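Local coordinates for conserved hypothetical protein (Enterococcus faecalis, PDB 1Z6M) that is of unknown function but has a thioredoxin-like fold with a CxxC motif at a helix start, consistent with thiol-disulfide oxidoreductase activity, at residues 95-98 with 99-103; 115-118 with 119-123. All coordinates share one frame; numbering follows the deposited sequence. Where two conformers were deposited one is given.

Contact 1: 95-98 with 99-103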
loop_
_atom_site.group_PDB
_atom_site.type_symbol
_atom_site.label_atom_id
_atom_site.label_comp_id
_atom_site.label_asym_id
_atom_site.label_seq_id
_atom_site.Cartn_x
_atom_site.Cartn_y
_atom_site.Cartn_z
ATOM N N LEU A 95 -1.693 5.035 8.901
ATOM C CA LEU A 95 -2.002 3.613 8.859
ATOM C C LEU A 95 -3.436 3.386 9.349
ATOM O O LEU A 95 -4.186 2.590 8.772
ATOM C CB LEU A 95 -0.993 2.793 9.670
ATOM C CG LEU A 95 -1.183 1.272 9.653
ATOM C CD1 LEU A 95 -1.175 0.703 8.237
ATOM C CD2 LEU A 95 -0.097 0.622 10.494
ATOM N N SER A 96 -3.828 4.099 10.400
ATOM C CA SER A 96 -5.193 4.013 10.914
ATOM C C SER A 96 -6.199 4.424 9.842
ATOM O O SER A 96 -7.237 3.792 9.665
ATOM C CB SER A 96 -5.364 4.886 12.162
ATOM O OG SER A 96 -6.713 4.879 12.615
ATOM N N ALA A 97 -5.880 5.496 9.125
ATOM C CA ALA A 97 -6.719 5.952 8.036
ATOM C C ALA A 97 -6.830 4.890 6.941
ATOM O O ALA A 97 -7.916 4.645 6.442
ATOM C CB ALA A 97 -6.198 7.268 7.470
ATOM N N LEU A 98 -5.716 4.261 6.568
ATOM C CA LEU A 98 -5.765 3.185 5.581
ATOM C C LEU A 98 -6.679 2.064 6.044
ATOM O O LEU A 98 -7.474 1.538 5.267
ATOM C CB LEU A 98 -4.374 2.619 5.314
ATOM C CG LEU A 98 -3.433 3.526 4.525
ATOM C CD1 LEU A 98 -2.046 2.886 4.495
ATOM C CD2 LEU A 98 -3.942 3.800 3.110
ATOM N N HIS A 99 -6.585 1.707 7.322
ATOM C CA HIS A 99 -7.471 0.689 7.869
ATOM C C HIS A 99 -8.938 1.076 7.742
ATOM O O HIS A 99 -9.767 0.243 7.403
ATOM C CB HIS A 99 -7.119 0.365 9.318
ATOM C CG HIS A 99 -5.840 -0.389 9.460
ATOM N ND1 HIS A 99 -5.066 -0.329 10.597
ATOM C CD2 HIS A 99 -5.187 -1.209 8.604
ATOM C CE1 HIS A 99 -3.994 -1.088 10.438
ATOM N NE2 HIS A 99 -4.044 -1.638 9.238
ATOM N N LYS A 100 -9.255 2.336 8.021
ATOM C CA LYS A 100 -10.637 2.788 7.902
ATOM C C LYS A 100 -11.092 2.832 6.446
ATOM O O LYS A 100 -12.230 2.456 6.143
ATOM C CB LYS A 100 -10.836 4.145 8.578
ATOM C CG LYS A 100 -11.085 4.070 10.073
ATOM C CD LYS A 100 -11.533 5.422 10.605
ATOM C CE LYS A 100 -11.319 5.543 12.103
ATOM N NZ LYS A 100 -9.924 5.966 12.432
HETATM N N MSE A 101 -10.209 3.288 5.557
HETATM C CA MSE A 101 -10.502 3.290 4.119
HETATM C C MSE A 101 -10.822 1.876 3.618
HETATM O O MSE A 101 -11.802 1.664 2.903
HETATM C CB MSE A 101 -9.329 3.885 3.318
HETATM C CG MSE A 101 -9.080 5.371 3.524
HETATM SE SE MSE A 101 -7.488 5.895 2.725
HETATM C CE MSE A 101 -7.503 7.650 3.215
ATOM N N PHE A 102 -10.008 0.899 4.013
ATOM C CA PHE A 102 -10.268 -0.473 3.609
ATOM C C PHE A 102 -11.570 -1.008 4.210
ATOM O O PHE A 102 -12.336 -1.699 3.526
ATOM C CB PHE A 102 -9.094 -1.376 3.990
ATOM C CG PHE A 102 -7.941 -1.347 2.998
ATOM C CD1 PHE A 102 -6.653 -1.051 3.419
ATOM C CD2 PHE A 102 -8.148 -1.631 1.656
ATOM C CE1 PHE A 102 -5.585 -1.037 2.527
ATOM C CE2 PHE A 102 -7.091 -1.626 0.751
ATOM C CZ PHE A 102 -5.809 -1.334 1.195
ATOM N N ALA A 103 -11.829 -0.696 5.477
ATOM C CA ALA A 103 -13.047 -1.187 6.111
ATOM C C ALA A 103 -14.316 -0.628 5.461
ATOM O O ALA A 103 -15.371 -1.255 5.522
ATOM C CB ALA A 103 -13.044 -0.857 7.585
#
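Leu95 and His99 meet one turn apart on helix 91-103, and the histidine can be followed outward from its backbone. Near the carbonyl of the preceding turn, His99 CB rests 3.4 Å from Ser96 O. With CG anti to the carbonyl carbon (chi1 -71°), the imidazole folds back along the helix wall, and Leu95 O comes to lie 3.4 Å above one face of the His99 ring, offset toward the rim. Leu95 O also accepts the backbone N-H of His99, at 2.9 Å from His99 N. Farther out, the ring reaches the leucine branch: His99 CE1 is 3.8 Å from Leu95 CG, and His99 NE2 is 3.8 Å from Leu95 CD1. Leu95 carries CG anti to its own nitrogen (chi1 -178°), beside the carbonyl carbon, which sends the branch to the end of the ring.

The buried flank is apolar, with Leu98 CD2 4.1 Å from the SE of selenomethionine Met101. Leu98 also touches Leu68 of the sheet, while Phe102 packs against Phe46 and Cys42 of helix 40-58, the latter in the putative CxxC motif. This part of the helix combines regular i to i+4 backbone bonds with van der Waals contacts at Leu95/His99 and Leu98/Met101, and Leu95 O, already taken by the His99 N-H, probably adds a polar element over the imidazole face.

Contact 2: 115-118 with 119-123; sequences EVAT and YAEKN
Helix 113-123 belongs to the run of helices between strands 62-68 and 152-155, placed where DsbA-like members of the thioredoxin superfamily carry a helical insertion, and here its last turns bring Thr118 against Lys122 and Ala117 against Glu121. Thr118 and Lys122 lie side by side and point the same way. The methyl does the touching: Thr118 CG2 stands 3.8 Å from Lys122 CD, against the aliphatic part of an extended chain. The division of labour follows from the threonine torsion (chi1 -62°), which turns OG1 back to a hydrogen bond with Glu114 O and leaves CG2 for the lysine. Beneath this pair, Lys122 N donates to Thr118 O at 2.7 Å, with an N-H...O angle of 166°.

On another flank Glu121 passes over the carbonyl of Ala117, with Glu121 CG 3.3 Å from Ala117 O, while its N-H bonds to the same oxygen. The carboxylate carbon stays close too, Glu121 CD lying 3.4 Å from Ala117 O, and OE2 hydrogen-bonds Tyr85 OH. Val116 and Ala120 face helix 77-83, where they touch Val81 and Met82 respectively.

Toward its end the helix widens into a pi-type turn at 119-123. Tyr119 meets the Trp108 ring and bonds through OH to Glu107, and Asn123 CB sits 3.5 Å above the plane of the Tyr119 ring, over its centre.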
loop_
_atom_site.group_PDB
_atom_site.type_symbol
_atom_site.label_atom_id
_atom_site.label_comp_id
_atom_site.label_asym_id
_atom_site.label_seq_id
_atom_site.Cartn_x
_atom_site.Cartn_y
_atom_site.Cartn_z
ATOM N N GLU A 115 -17.572 12.553 -5.225
ATOM C CA GLU A 115 -18.208 12.024 -4.022
ATOM C C GLU A 115 -17.245 11.218 -3.152
ATOM O O GLU A 115 -17.410 11.171 -1.950
ATOM C CB GLU A 115 -19.457 11.216 -4.366
ATOM C CG GLU A 115 -20.640 12.068 -4.835
ATOM C CD GLU A 115 -21.241 12.952 -3.737
ATOM O OE1 GLU A 115 -21.018 12.688 -2.535
ATOM O OE2 GLU A 115 -21.963 13.916 -4.076
ATOM N N VAL A 116 -16.208 10.631 -3.760
ATOM C CA VAL A 116 -15.188 9.983 -2.943
ATOM C C VAL A 116 -14.498 11.047 -2.082
ATOM O O VAL A 116 -14.262 10.825 -0.898
ATOM C CB VAL A 116 -14.146 9.213 -3.782
ATOM C CG1 VAL A 116 -13.056 8.650 -2.876
ATOM C CG2 VAL A 116 -14.802 8.092 -4.565
ATOM N N ALA A 117 -14.185 12.199 -2.674
ATOM C CA ALA A 117 -13.598 13.312 -1.929
ATOM C C ALA A 117 -14.501 13.763 -0.779
ATOM O O ALA A 117 -14.041 13.962 0.353
ATOM C CB ALA A 117 -13.286 14.482 -2.875
ATOM N N THR A 118 -15.792 13.898 -1.066
ATOM C CA THR A 118 -16.769 14.297 -0.065
ATOM C C THR A 118 -16.825 13.263 1.056
ATOM O O THR A 118 -16.875 13.622 2.224
ATOM C CB THR A 118 -18.148 14.499 -0.726
ATOM O OG1 THR A 118 -18.040 15.563 -1.683
ATOM C CG2 THR A 118 -19.224 14.863 0.301
ATOM N N TYR A 119 -16.793 11.987 0.692
ATOM C CA TYR A 119 -16.790 10.911 1.684
ATOM C C TYR A 119 -15.536 10.974 2.562
ATOM O O TYR A 119 -15.615 10.822 3.787
ATOM C CB TYR A 119 -16.890 9.552 0.992
ATOM C CG TYR A 119 -17.124 8.391 1.935
ATOM C CD1 TYR A 119 -18.403 7.874 2.128
ATOM C CD2 TYR A 119 -16.064 7.809 2.638
ATOM C CE1 TYR A 119 -18.618 6.799 2.984
ATOM C CE2 TYR A 119 -16.268 6.744 3.498
ATOM C CZ TYR A 119 -17.545 6.245 3.669
ATOM O OH TYR A 119 -17.728 5.189 4.534
ATOM N N ALA A 120 -14.380 11.202 1.950
ATOM C CA ALA A 120 -13.143 11.330 2.730
ATOM C C ALA A 120 -13.260 12.455 3.754
ATOM O O ALA A 120 -12.847 12.304 4.906
ATOM C CB ALA A 120 -11.932 11.541 1.822
ATOM N N GLU A 121 -13.857 13.562 3.331
ATOM C CA GLU A 121 -13.974 14.752 4.159
ATOM C C GLU A 121 -15.059 14.615 5.215
ATOM O O GLU A 121 -14.809 14.863 6.401
ATOM C CB GLU A 121 -14.220 15.976 3.269
ATOM C CG GLU A 121 -12.990 16.314 2.438
ATOM C CD GLU A 121 -13.274 17.135 1.191
ATOM O OE1 GLU A 121 -14.417 17.605 0.991
ATOM O OE2 GLU A 121 -12.324 17.319 0.405
ATOM N N LYS A 122 -16.255 14.216 4.796
ATOM C CA LYS A 122 -17.426 14.227 5.680
ATOM C C LYS A 122 -17.618 12.933 6.462
ATOM O O LYS A 122 -18.070 12.962 7.610
ATOM C CB LYS A 122 -18.688 14.541 4.881
ATOM C CG LYS A 122 -18.706 15.946 4.308
ATOM C CD LYS A 122 -20.054 16.306 3.729
ATOM C CE LYS A 122 -20.050 17.737 3.212
ATOM N NZ LYS A 122 -21.403 18.185 2.778
ATOM N N ASN A 123 -17.318 11.803 5.827
ATOM C CA ASN A 123 -17.506 10.495 6.461
ATOM C C ASN A 123 -16.267 9.987 7.183
ATOM O O ASN A 123 -16.383 9.283 8.183
ATOM C CB ASN A 123 -18.010 9.454 5.453
ATOM C CG ASN A 123 -19.377 9.801 4.872
ATOM O OD1 ASN A 123 -20.391 9.174 5.201
ATOM N ND2 ASN A 123 -19.411 10.798 4.003
#

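In the fold
Contact 1 packs one flank of its helix on the sheet and on helix 40-58, whereas contact 2 lies farther out on a different helix. Measured from the centre of the contact to the centre of the chain, the distance is about 11 Å for contact 1 and about 20 Å for contact 2. Contact 2 has more exposed residues, yet it too has a buried side, where Val116 and Ala120 meet helix 77-83. On its outer side a threonine methyl lies along a lysine chain, while the inner flank of contact 1 is leucine, selenomethionine and phenylalanine. The centres of contact 1 and contact 2 are about 14 Å apart, and the two do not touch.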